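Local coordinates for protein D-mandelate dehydrogenase (Rhodotorula graminis, PDB 2W2K) that probably catalyses the NAD(P)H-dependent interconversion of D-2-hydroxyacids such as D-mandelate and the corresponding 2-oxoacids, at residues B[120-129]-B[249-257]; B[276-286]-B[298-306]. All coordinates share one frame; numbering follows the deposited sequence.

Contact 1 of 2, residues B[120-129]-B[249-257]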
ATOM      1  N   LEU B 120       2.302  -5.165   5.372  1.00  4.96           N
ATOM      2  CA  LEU B 120       2.520  -3.818   5.982  1.00  4.58           C
ATOM      3  C   LEU B 120       3.818  -3.190   5.450  1.00  4.46           C
ATOM      4  O   LEU B 120       3.862  -1.976   5.191  1.00  6.43           O
ATOM      5  CB  LEU B 120       2.499  -3.864   7.543  1.00  5.72           C
ATOM      6  CG  LEU B 120       2.346  -2.563   8.389  1.00  7.81           C
ATOM      7  CD1 LEU B 120       3.668  -1.804   8.598  1.00 14.94           C
ATOM      8  CD2 LEU B 120       1.239  -1.586   7.881  1.00  8.85           C
ATOM      9  N   ALA B 121       4.861  -3.999   5.240  1.00  5.19           N
ATOM     10  CA  ALA B 121       6.080  -3.478   4.577  1.00  6.00           C
ATOM     11  C   ALA B 121       5.814  -2.982   3.136  1.00  5.58           C
ATOM     12  O   ALA B 121       6.340  -1.932   2.724  1.00  5.90           O
ATOM     13  CB  ALA B 121       7.218  -4.537   4.606  1.00  6.51           C
ATOM     14  N   LEU B 122       4.975  -3.719   2.391  1.00  7.21           N
ATOM     15  CA  LEU B 122       4.571  -3.310   1.027  1.00  7.91           C
ATOM     16  C   LEU B 122       3.812  -1.967   1.037  1.00  5.16           C
ATOM     17  O   LEU B 122       4.039  -1.116   0.158  1.00  4.49           O
ATOM     18  CB  LEU B 122       3.739  -4.400   0.299  1.00  4.37           C
ATOM     19  CG  LEU B 122       3.705  -4.256  -1.252  1.00  6.57           C
ATOM     20  CD1 LEU B 122       5.048  -4.699  -1.882  1.00  7.25           C
ATOM     21  CD2 LEU B 122       2.536  -5.063  -1.840  1.00  7.68           C
ATOM     22  N   TYR B 123       2.928  -1.776   2.028  1.00  4.79           N
ATOM     23  CA  TYR B 123       2.251  -0.480   2.256  1.00  6.64           C
ATOM     24  C   TYR B 123       3.255   0.688   2.456  1.00  8.92           C
ATOM     25  O   TYR B 123       3.115   1.767   1.833  1.00  5.80           O
ATOM     26  CB  TYR B 123       1.288  -0.605   3.469  1.00  6.89           C
ATOM     27  CG  TYR B 123       0.728   0.709   4.019  1.00  7.86           C
ATOM     28  CD1 TYR B 123      -0.472   1.242   3.525  1.00 10.78           C
ATOM     29  CD2 TYR B 123       1.377   1.397   5.062  1.00  9.00           C
ATOM     30  CE1 TYR B 123      -1.005   2.446   4.047  1.00  9.77           C
ATOM     31  CE2 TYR B 123       0.857   2.621   5.576  1.00  9.29           C
ATOM     32  CZ  TYR B 123      -0.328   3.127   5.066  1.00 11.95           C
ATOM     33  OH  TYR B 123      -0.862   4.314   5.582  1.00 12.10           O
ATOM     34  N   LEU B 124       4.254   0.485   3.318  1.00  5.81           N
ATOM     35  CA  LEU B 124       5.286   1.531   3.551  1.00  4.74           C
ATOM     36  C   LEU B 124       6.127   1.815   2.278  1.00  7.53           C
ATOM     37  O   LEU B 124       6.474   2.978   2.010  1.00  7.17           O
ATOM     38  CB  LEU B 124       6.201   1.145   4.714  1.00  4.26           C
ATOM     39  CG  LEU B 124       5.572   0.934   6.118  1.00  3.47           C
ATOM     40  CD1 LEU B 124       6.644   0.440   7.080  1.00  7.05           C
ATOM     41  CD2 LEU B 124       4.921   2.262   6.616  1.00  5.31           C
ATOM     42  N   ILE B 125       6.436   0.770   1.504  1.00  4.44           N
ATOM     43  CA  ILE B 125       7.160   0.921   0.193  1.00  4.76           C
ATOM     44  C   ILE B 125       6.360   1.781  -0.803  1.00  6.63           C
ATOM     45  O   ILE B 125       6.900   2.728  -1.420  1.00  5.00           O
ATOM     46  CB  ILE B 125       7.553  -0.473  -0.443  1.00  4.72           C
ATOM     47  CG1 ILE B 125       8.625  -1.164   0.412  1.00  5.39           C
ATOM     48  CG2 ILE B 125       8.100  -0.291  -1.886  1.00  5.45           C
ATOM     49  CD1 ILE B 125       8.873  -2.700   0.052  1.00  8.81           C
ATOM     50  N   LEU B 126       5.066   1.466  -0.948  1.00  4.51           N
ATOM     51  CA  LEU B 126       4.174   2.308  -1.752  1.00  5.24           C
ATOM     52  C   LEU B 126       4.133   3.753  -1.208  1.00  6.89           C
ATOM     53  O   LEU B 126       4.279   4.704  -1.981  1.00  5.85           O
ATOM     54  CB  LEU B 126       2.762   1.685  -1.857  1.00  4.63           C
ATOM     55  CG  LEU B 126       2.630   0.428  -2.746  1.00  6.06           C
ATOM     56  CD1 LEU B 126       1.404  -0.451  -2.370  1.00  8.68           C
ATOM     57  CD2 LEU B 126       2.603   0.772  -4.244  1.00  7.27           C
ATOM     58  N   SER B 127       3.968   3.918   0.110  1.00  6.30           N
ATOM     59  CA  SER B 127       3.950   5.268   0.719  1.00  8.80           C
ATOM     60  C   SER B 127       5.192   6.140   0.413  1.00  9.01           C
ATOM     61  O   SER B 127       5.050   7.322   0.062  1.00  7.73           O
ATOM     62  CB  SER B 127       3.687   5.197   2.245  1.00  8.37           C
ATOM     63  OG  SER B 127       3.466   6.498   2.774  1.00 11.43           O
ATOM     64  N   VAL B 128       6.391   5.567   0.542  1.00  6.22           N
ATOM     65  CA  VAL B 128       7.638   6.343   0.367  1.00  6.86           C
ATOM     66  C   VAL B 128       7.936   6.687  -1.105  1.00  5.22           C
ATOM     67  O   VAL B 128       8.587   7.715  -1.387  1.00  7.48           O
ATOM     68  CB  VAL B 128       8.894   5.689   1.084  1.00  7.03           C
ATOM     69  CG1 VAL B 128       8.672   5.582   2.624  1.00  9.13           C
ATOM     70  CG2 VAL B 128       9.284   4.320   0.500  1.00  7.45           C
ATOM     71  N   PHE B 129       7.477   5.848  -2.040  1.00  5.38           N
ATOM     72  CA  PHE B 129       7.638   6.130  -3.478  1.00  7.11           C
ATOM     73  C   PHE B 129       6.640   7.205  -3.967  1.00  5.88           C
ATOM     74  O   PHE B 129       6.992   8.039  -4.812  1.00  6.15           O
ATOM     75  CB  PHE B 129       7.507   4.850  -4.340  1.00  5.66           C
ATOM     76  CG  PHE B 129       8.833   4.120  -4.595  1.00  7.93           C
ATOM     77  CD1 PHE B 129       9.175   2.981  -3.856  1.00  6.74           C
ATOM     78  CD2 PHE B 129       9.717   4.558  -5.615  1.00  9.18           C
ATOM     79  CE1 PHE B 129      10.390   2.291  -4.095  1.00  7.73           C
ATOM     80  CE2 PHE B 129      10.935   3.892  -5.862  1.00  9.71           C
ATOM     81  CZ  PHE B 129      11.282   2.758  -5.096  1.00 10.09           C
ATOM     82  N   GLY B 249      18.566  11.240  -2.771  1.00 11.11           N
ATOM     83  CA  GLY B 249      17.126  11.103  -3.066  1.00 10.98           C
ATOM     84  C   GLY B 249      16.533   9.703  -2.899  1.00 12.09           C
ATOM     85  O   GLY B 249      15.468   9.395  -3.475  1.00 11.84           O
ATOM     86  N   SER B 250      17.216   8.853  -2.131  1.00  7.31           N
ATOM     87  CA  SER B 250      16.759   7.458  -1.882  1.00  6.64           C
ATOM     88  C   SER B 250      15.775   7.364  -0.681  1.00  7.56           C
ATOM     89  O   SER B 250      15.379   8.402  -0.081  1.00  7.69           O
ATOM     90  CB  SER B 250      17.976   6.543  -1.700  1.00  6.26           C
ATOM     91  OG  SER B 250      18.848   7.073  -0.706  1.00 10.47           O
ATOM     92  N   ARG B 251      15.392   6.129  -0.328  1.00  9.24           N
ATOM     93  CA  ARG B 251      14.248   5.839   0.558  1.00  6.68           C
ATOM     94  C   ARG B 251      14.576   4.634   1.452  1.00  8.91           C
ATOM     95  O   ARG B 251      15.365   3.755   1.032  1.00  6.56           O
ATOM     96  CB  ARG B 251      12.983   5.527  -0.284  1.00  6.95           C
ATOM     97  CG  ARG B 251      12.635   6.608  -1.330  1.00  5.79           C
ATOM     98  CD  ARG B 251      11.710   6.072  -2.422  1.00  5.45           C
ATOM     99  NE  ARG B 251      11.655   6.982  -3.565  1.00  6.45           N
ATOM    100  CZ  ARG B 251      12.574   7.042  -4.538  1.00 10.05           C
ATOM    101  NH1 ARG B 251      13.677   6.267  -4.524  1.00  6.91           N
ATOM    102  NH2 ARG B 251      12.394   7.891  -5.537  1.00 11.34           N
ATOM    103  N   ILE B 252      13.993   4.587   2.670  1.00  7.41           N
ATOM    104  CA  ILE B 252      14.166   3.399   3.558  1.00  6.42           C
ATOM    105  C   ILE B 252      12.900   3.063   4.370  1.00  7.18           C
ATOM    106  O   ILE B 252      12.157   3.984   4.765  1.00  5.50           O
ATOM    107  CB  ILE B 252      15.394   3.554   4.499  1.00  6.18           C
ATOM    108  CG1 ILE B 252      15.690   2.240   5.263  1.00  6.69           C
ATOM    109  CG2 ILE B 252      15.223   4.748   5.451  1.00  9.73           C
ATOM    110  CD1 ILE B 252      17.107   2.247   5.900  1.00  7.46           C
ATOM    111  N   VAL B 253      12.633   1.764   4.569  1.00  5.60           N
ATOM    112  CA  VAL B 253      11.520   1.303   5.453  1.00  5.79           C
ATOM    113  C   VAL B 253      12.017   0.277   6.504  1.00  7.42           C
ATOM    114  O   VAL B 253      12.969  -0.487   6.243  1.00  7.34           O
ATOM    115  CB  VAL B 253      10.283   0.726   4.657  1.00  6.41           C
ATOM    116  CG1 VAL B 253       9.803   1.717   3.551  1.00  7.10           C
ATOM    117  CG2 VAL B 253      10.561  -0.637   4.087  1.00  8.83           C
ATOM    118  N   ASN B 254      11.377   0.258   7.679  1.00  5.75           N
ATOM    119  CA  ASN B 254      11.748  -0.687   8.760  1.00  7.67           C
ATOM    120  C   ASN B 254      10.505  -1.355   9.365  1.00  8.35           C
ATOM    121  O   ASN B 254       9.603  -0.643   9.869  1.00  8.11           O
ATOM    122  CB  ASN B 254      12.582   0.035   9.856  1.00  6.63           C
ATOM    123  CG  ASN B 254      13.199  -0.926  10.895  1.00  9.58           C
ATOM    124  OD1 ASN B 254      13.213  -2.159  10.724  1.00  9.57           O
ATOM    125  ND2 ASN B 254      13.753  -0.349  11.966  1.00  9.69           N
ATOM    126  N   THR B 255      10.458  -2.698   9.308  1.00  3.56           N
ATOM    127  CA  THR B 255       9.410  -3.483   9.985  1.00  5.74           C
ATOM    128  C   THR B 255       9.982  -4.477  11.012  1.00  9.64           C
ATOM    129  O   THR B 255       9.238  -5.312  11.549  1.00  8.19           O
ATOM    130  CB  THR B 255       8.487  -4.235   8.984  1.00  5.81           C
ATOM    131  OG1 THR B 255       9.272  -5.147   8.179  1.00  8.08           O
ATOM    132  CG2 THR B 255       7.749  -3.223   8.067  1.00  4.87           C
ATOM    133  N   ALA B 256      11.287  -4.360  11.293  1.00 10.13           N
ATOM    134  CA  ALA B 256      11.997  -5.286  12.193  1.00  8.05           C
ATOM    135  C   ALA B 256      11.862  -4.907  13.684  1.00  9.59           C
ATOM    136  O   ALA B 256      10.814  -5.157  14.290  1.00 10.23           O
ATOM    137  CB  ALA B 256      13.476  -5.430  11.733  1.00  5.19           C
ATOM    138  N   ARG B 257      12.901  -4.320  14.286  1.00 11.21           N
ATOM    139  CA  ARG B 257      12.757  -3.661  15.594  1.00 11.34           C
ATOM    140  C   ARG B 257      13.329  -2.228  15.530  1.00  9.63           C
ATOM    141  O   ARG B 257      14.218  -1.933  14.714  1.00  8.72           O
ATOM    142  CB  ARG B 257      13.430  -4.484  16.718  1.00 11.30           C
ATOM    143  CG  ARG B 257      12.700  -5.795  17.100  1.00 13.24           C
ATOM    144  CD  ARG B 257      11.353  -5.552  17.828  1.00 20.82           C
ATOM    145  NE  ARG B 257      10.431  -6.664  17.598  1.00 34.89           N
ATOM    146  CZ  ARG B 257      10.335  -7.751  18.361  1.00 40.33           C
ATOM    147  NH1 ARG B 257      11.104  -7.894  19.438  1.00 44.87           N
ATOM    148  NH2 ARG B 257       9.465  -8.703  18.044  1.00 33.17           N
TER
HETATM  149  O   HOH W   1       9.659   8.932  -5.175  1.00  8.48           O
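Arg251 and Phe129 share one water: it donates to Phe129 O at 2.8 Å and accepts from Arg251 NH2 at 2.9 Å. This bridge closes one end of a helix-on-sheet contact in the Rossmann-type NAD-binding domain, where segment 120-129 of helix 114-130 runs nearly antiparallel (157°) to strand 250-254. Arg251 CG stands anti to the carbonyl carbon (chi1 -53°) and the chain runs on extended to NE, bringing the guanidinium out to the Phe129 ring. The two planes lie 12° apart with centres 4.4 Å from each other, and CD sits over the middle of the same ring face in a CH-pi contact. Gly249 O lies over the rim of the guanidinium's opposite face, while NH1 is hydrogen-bonded to the backbone O of Asp222. With an alanine here, that Phe129 face is likely to lose its stacking partner and the water its NH2 donor. Farther along the strand, Val253 wedges against the helix: CG1 packs on Leu124 CB at 3.8 Å and also meets Val128 CG2, while CG2 reaches Ile125 CG1. Thr255, an NAD(+)-binding residue, presents its methyl rather than its hydroxyl as the nearest atom to the helix, with CG2 3.7 Å from Ala121 CB.

Contact 2 of 2, residues B[276-286]-B[298-306]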
ATOM      1  N   LEU B 276      14.988  11.183   0.465  1.00  5.94           N
ATOM      2  CA  LEU B 276      13.719  11.847   0.137  1.00  8.95           C
ATOM      3  C   LEU B 276      12.623  11.554   1.173  1.00  8.42           C
ATOM      4  O   LEU B 276      11.851  12.465   1.592  1.00  8.14           O
ATOM      5  CB  LEU B 276      13.242  11.400  -1.263  1.00  7.45           C
ATOM      6  CG  LEU B 276      11.851  11.905  -1.711  1.00 10.25           C
ATOM      7  CD1 LEU B 276      11.907  13.433  -1.917  1.00 12.32           C
ATOM      8  CD2 LEU B 276      11.360  11.186  -2.969  1.00 11.31           C
ATOM      9  N   SER B 277      12.543  10.285   1.572  1.00  9.49           N
ATOM     10  CA  SER B 277      11.404   9.790   2.364  1.00  9.19           C
ATOM     11  C   SER B 277      11.791   8.524   3.153  1.00 10.64           C
ATOM     12  O   SER B 277      12.784   7.830   2.817  1.00  7.17           O
ATOM     13  CB  SER B 277      10.185   9.524   1.446  1.00  8.57           C
ATOM     14  OG  SER B 277      10.547   8.652   0.377  1.00  9.73           O
ATOM     15  N   ALA B 278      11.041   8.254   4.223  1.00  8.25           N
ATOM     16  CA  ALA B 278      11.260   7.048   5.065  1.00  8.79           C
ATOM     17  C   ALA B 278       9.946   6.559   5.678  1.00  7.42           C
ATOM     18  O   ALA B 278       9.000   7.353   5.846  1.00  5.86           O
ATOM     19  CB  ALA B 278      12.322   7.330   6.177  1.00  5.73           C
ATOM     20  N   GLY B 279       9.871   5.252   5.987  1.00  7.21           N
ATOM     21  CA  GLY B 279       8.662   4.651   6.618  1.00  7.26           C
ATOM     22  C   GLY B 279       9.039   3.748   7.793  1.00  9.42           C
ATOM     23  O   GLY B 279       9.785   2.791   7.605  1.00  8.29           O
ATOM     24  N   LEU B 280       8.550   4.065   9.002  1.00  6.99           N
ATOM     25  CA  LEU B 280       8.844   3.308  10.218  1.00  7.64           C
ATOM     26  C   LEU B 280       7.569   2.783  10.895  1.00  8.70           C
ATOM     27  O   LEU B 280       6.716   3.592  11.356  1.00  9.82           O
ATOM     28  CB  LEU B 280       9.622   4.161  11.252  1.00  9.08           C
ATOM     29  CG  LEU B 280      10.997   4.791  10.963  1.00 12.86           C
ATOM     30  CD1 LEU B 280      11.534   5.450  12.259  1.00 13.59           C
ATOM     31  CD2 LEU B 280      12.038   3.782  10.393  1.00  4.89           C
ATOM     32  N   ASP B 281       7.458   1.455  10.994  1.00  5.85           N
ATOM     33  CA  ASP B 281       6.429   0.798  11.838  1.00  6.11           C
ATOM     34  C   ASP B 281       6.956   0.595  13.279  1.00  7.84           C
ATOM     35  O   ASP B 281       6.178   0.391  14.211  1.00  9.79           O
ATOM     36  CB  ASP B 281       6.032  -0.574  11.254  1.00  7.57           C
ATOM     37  CG  ASP B 281       4.858  -1.229  11.994  1.00 10.47           C
ATOM     38  OD1 ASP B 281       3.787  -0.580  12.152  1.00  7.03           O
ATOM     39  OD2 ASP B 281       4.984  -2.424  12.370  1.00  7.64           O
ATOM     40  N   VAL B 282       8.280   0.632  13.438  1.00  7.67           N
ATOM     41  CA  VAL B 282       8.955   0.328  14.713  1.00  7.92           C
ATOM     42  C   VAL B 282       9.935   1.475  15.063  1.00 10.45           C
ATOM     43  O   VAL B 282      10.527   2.092  14.159  1.00  9.07           O
ATOM     44  CB  VAL B 282       9.659  -1.077  14.687  1.00  8.35           C
ATOM     45  CG1 VAL B 282       8.621  -2.213  14.569  1.00  9.69           C
ATOM     46  CG2 VAL B 282      10.707  -1.188  13.515  1.00  8.36           C
ATOM     47  N   HIS B 283      10.098   1.775  16.361  1.00 10.21           N
ATOM     48  CA  HIS B 283      10.668   3.083  16.783  1.00  8.57           C
ATOM     49  C   HIS B 283      11.746   2.880  17.831  1.00  6.79           C
ATOM     50  O   HIS B 283      11.577   2.011  18.691  1.00  8.39           O
ATOM     51  CB  HIS B 283       9.511   3.975  17.293  1.00 12.32           C
ATOM     52  CG  HIS B 283       8.458   4.222  16.243  1.00  9.23           C
ATOM     53  ND1 HIS B 283       7.364   3.396  16.057  1.00 10.23           N
ATOM     54  CD2 HIS B 283       8.382   5.165  15.274  1.00  7.48           C
ATOM     55  CE1 HIS B 283       6.655   3.833  15.027  1.00  3.65           C
ATOM     56  NE2 HIS B 283       7.255   4.903  14.532  1.00 12.77           N
ATOM     57  N   GLU B 284      12.869   3.607  17.742  1.00  7.39           N
ATOM     58  CA  GLU B 284      14.016   3.327  18.665  1.00  7.24           C
ATOM     59  C   GLU B 284      13.617   3.397  20.162  1.00 10.41           C
ATOM     60  O   GLU B 284      14.030   2.532  20.952  1.00 10.10           O
ATOM     61  CB  GLU B 284      15.258   4.211  18.387  1.00  8.66           C
ATOM     62  CG  GLU B 284      16.472   3.817  19.301  1.00  7.55           C
ATOM     63  CD  GLU B 284      17.803   4.490  18.932  1.00 11.25           C
ATOM     64  OE1 GLU B 284      17.854   5.285  17.958  1.00  9.95           O
ATOM     65  OE2 GLU B 284      18.810   4.227  19.645  1.00 13.59           O
ATOM     66  N   PHE B 285      12.826   4.416  20.517  1.00 11.82           N
ATOM     67  CA  PHE B 285      12.348   4.649  21.913  1.00 11.65           C
ATOM     68  C   PHE B 285      10.857   4.360  22.123  1.00 12.91           C
ATOM     69  O   PHE B 285      10.195   4.935  23.023  1.00 11.01           O
ATOM     70  CB  PHE B 285      12.777   6.057  22.401  1.00 11.58           C
ATOM     71  CG  PHE B 285      14.254   6.333  22.163  1.00 11.74           C
ATOM     72  CD1 PHE B 285      15.225   5.771  22.998  1.00 16.76           C
ATOM     73  CD2 PHE B 285      14.673   7.090  21.074  1.00 11.79           C
ATOM     74  CE1 PHE B 285      16.605   5.988  22.749  1.00 14.36           C
ATOM     75  CE2 PHE B 285      16.050   7.316  20.829  1.00 15.21           C
ATOM     76  CZ  PHE B 285      16.997   6.770  21.664  1.00 12.52           C
ATOM     77  N   GLU B 286      10.346   3.420  21.324  1.00 10.25           N
ATOM     78  CA  GLU B 286       8.965   2.913  21.431  1.00 12.51           C
ATOM     79  C   GLU B 286       8.554   2.683  22.906  1.00 12.42           C
ATOM     80  O   GLU B 286       9.286   2.038  23.654  1.00 12.06           O
ATOM     81  CB  GLU B 286       8.848   1.609  20.621  1.00 13.89           C
ATOM     82  CG  GLU B 286       7.460   1.296  20.095  1.00 15.50           C
ATOM     83  CD  GLU B 286       7.460   0.104  19.136  1.00 16.63           C
ATOM     84  OE1 GLU B 286       8.172   0.128  18.096  1.00 12.24           O
ATOM     85  OE2 GLU B 286       6.738  -0.858  19.431  1.00 15.95           O
ATOM     86  N   HIS B 298       7.804  14.163   4.791  1.00 12.29           N
ATOM     87  CA  HIS B 298       7.749  12.864   4.110  1.00 11.70           C
ATOM     88  C   HIS B 298       8.174  11.629   4.950  1.00 10.54           C
ATOM     89  O   HIS B 298       8.767  10.666   4.419  1.00 10.50           O
ATOM     90  CB  HIS B 298       8.542  12.938   2.784  1.00 10.58           C
ATOM     91  CG  HIS B 298       7.999  13.937   1.796  1.00 14.70           C
ATOM     92  ND1 HIS B 298       6.679  13.962   1.400  1.00 12.40           N
ATOM     93  CD2 HIS B 298       8.618  14.922   1.099  1.00 14.81           C
ATOM     94  CE1 HIS B 298       6.504  14.932   0.514  1.00 16.69           C
ATOM     95  NE2 HIS B 298       7.669  15.525   0.306  1.00 10.58           N
ATOM     96  N   VAL B 299       7.859  11.628   6.244  1.00  9.62           N
ATOM     97  CA  VAL B 299       8.119  10.430   7.073  1.00  9.15           C
ATOM     98  C   VAL B 299       6.784   9.738   7.438  1.00 11.72           C
ATOM     99  O   VAL B 299       5.925  10.337   8.102  1.00 12.10           O
ATOM    100  CB  VAL B 299       8.948  10.749   8.365  1.00  8.91           C
ATOM    101  CG1 VAL B 299       9.315   9.455   9.136  1.00  9.86           C
ATOM    102  CG2 VAL B 299      10.225  11.528   8.040  1.00  8.79           C
ATOM    103  N   THR B 300       6.613   8.499   6.983  1.00  6.78           N
ATOM    104  CA  THR B 300       5.427   7.679   7.271  1.00  7.31           C
ATOM    105  C   THR B 300       5.657   6.947   8.608  1.00  9.03           C
ATOM    106  O   THR B 300       6.676   6.253   8.792  1.00  8.52           O
ATOM    107  CB  THR B 300       5.130   6.636   6.112  1.00 11.82           C
ATOM    108  OG1 THR B 300       4.982   7.299   4.840  1.00  8.69           O
ATOM    109  CG2 THR B 300       3.877   5.786   6.424  1.00  7.44           C
ATOM    110  N   LEU B 301       4.723   7.127   9.548  1.00  8.66           N
ATOM    111  CA  LEU B 301       4.855   6.578  10.914  1.00  6.31           C
ATOM    112  C   LEU B 301       3.599   5.801  11.361  1.00  8.17           C
ATOM    113  O   LEU B 301       2.493   6.348  11.353  1.00  6.89           O
ATOM    114  CB  LEU B 301       5.171   7.708  11.926  1.00  8.60           C
ATOM    115  CG  LEU B 301       6.442   8.547  11.632  1.00 11.10           C
ATOM    116  CD1 LEU B 301       6.361   9.975  12.206  1.00 10.44           C
ATOM    117  CD2 LEU B 301       7.695   7.815  12.076  1.00  7.85           C
ATOM    118  N   THR B 302       3.766   4.531  11.741  1.00  8.17           N
ATOM    119  CA  THR B 302       2.636   3.677  12.222  1.00  7.74           C
ATOM    120  C   THR B 302       2.895   3.103  13.655  1.00  7.24           C
ATOM    121  O   THR B 302       4.050   3.039  14.110  1.00  8.11           O
ATOM    122  CB  THR B 302       2.248   2.565  11.178  1.00 10.94           C
ATOM    123  OG1 THR B 302       3.419   1.821  10.769  1.00  7.92           O
ATOM    124  CG2 THR B 302       1.610   3.192   9.927  1.00  8.49           C
ATOM    125  N   THR B 303       1.830   2.714  14.368  1.00  5.59           N
ATOM    126  CA  THR B 303       1.925   2.216  15.761  1.00  6.86           C
ATOM    127  C   THR B 303       2.271   0.699  15.923  1.00  9.40           C
ATOM    128  O   THR B 303       1.524  -0.046  16.592  1.00  9.03           O
ATOM    129  CB  THR B 303       0.610   2.543  16.592  1.00  7.79           C
ATOM    130  OG1 THR B 303      -0.518   1.854  16.022  1.00  8.86           O
ATOM    131  CG2 THR B 303       0.324   4.048  16.606  1.00  8.97           C
ATOM    132  N   HIS B 304       3.404   0.260  15.349  1.00  6.86           N
ATOM    133  CA  HIS B 304       3.847  -1.165  15.419  1.00  7.90           C
ATOM    134  C   HIS B 304       2.693  -2.140  15.066  1.00  7.84           C
ATOM    135  O   HIS B 304       2.404  -3.107  15.805  1.00  7.43           O
ATOM    136  CB  HIS B 304       4.501  -1.480  16.793  1.00  9.17           C
ATOM    137  CG  HIS B 304       5.473  -2.634  16.783  1.00 12.61           C
ATOM    138  ND1 HIS B 304       5.442  -3.654  15.852  1.00 17.92           N
ATOM    139  CD2 HIS B 304       6.487  -2.939  17.632  1.00 12.23           C
ATOM    140  CE1 HIS B 304       6.413  -4.521  16.109  1.00 13.01           C
ATOM    141  NE2 HIS B 304       7.053  -4.114  17.191  1.00 22.62           N
ATOM    142  N   ILE B 305       2.035  -1.875  13.933  1.00  7.15           N
ATOM    143  CA  ILE B 305       0.940  -2.741  13.463  1.00  5.85           C
ATOM    144  C   ILE B 305       1.350  -3.896  12.521  1.00  5.05           C
ATOM    145  O   ILE B 305       0.486  -4.640  12.065  1.00  6.37           O
ATOM    146  CB  ILE B 305      -0.310  -1.947  12.887  1.00  5.47           C
ATOM    147  CG1 ILE B 305       0.084  -1.004  11.727  1.00  6.38           C
ATOM    148  CG2 ILE B 305      -1.071  -1.210  14.029  1.00 11.32           C
ATOM    149  CD1 ILE B 305      -1.122  -0.463  10.923  1.00  5.94           C
ATOM    150  N   GLY B 306       2.647  -4.057  12.248  1.00  6.76           N
ATOM    151  CA  GLY B 306       3.101  -5.103  11.286  1.00  6.53           C
ATOM    152  C   GLY B 306       2.334  -6.433  11.333  1.00  6.71           C
ATOM    153  O   GLY B 306       1.743  -6.883  10.324  1.00  6.18           O
TER
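Asp281 OD1 is gripped by two donors of segment 298-306, Thr302 OG1 and the backbone N of Ile305, each 2.8 Å away. Asp281, which binds NAD(+), stands just past the C-terminal end of strand 275-280 in a parallel beta-alpha-beta unit of the Rossmann-type domain, whose other strand, 299-301, forms the sheet's edge within this chain. On OD1 the hydroxyl uses the anti lone pair and the amide the syn one. Asp281 OD2 takes Gly306 N at 2.9 Å, also on the syn side but 29° out of the carboxylate plane. Asp281 chi1 of -173° places CG opposite the backbone N and swings the carboxylate across to segment 298-306, where these three bonds fix its rotation. Between the strands the backbone polar groups pair in parallel fashion: Thr300 N gives to Ala278 O, Leu280 N to Thr300 O at 2.9 Å, and Thr302 N to Leu280 O at 3.1 Å. The run starts with a weak bond from Ala278 N to His298 O. Beyond the strand, Asp281 O receives a weak, bent bond from His304 N. Within the turn that follows, Glu286 OE1 accepts His283 N at 3.1 Å through its anti lone pair. Val282 CG1 makes a CH-pi contact over one face of the His304 ring, 3.5 Å from its centroid and 9° off the normal.

Contacts 1 and 2 lie side by side in one parallel sheet, their centres about 9 Å apart, because strands 250-254 and 275-280 are neighbours in it. The helix of contact 1 also reaches over contact 2. Ser127 OG and Thr300 OG1, 2.7 Å apart, form a probable hydrogen bond, and another probably joins Ser277 OG to Val128 O at 2.8 Å. Val128 CG1 packs against Ala278 C nearby, at 3.5 Å. At the C-terminal ends of the strands the contacts converge on the cofactor site: the NAD(+)-binding residues Thr255 of contact 1 and Asp281 of contact 2 have side chains about 4 Å apart at their nearest atoms, although this chain carries no bound cofactor.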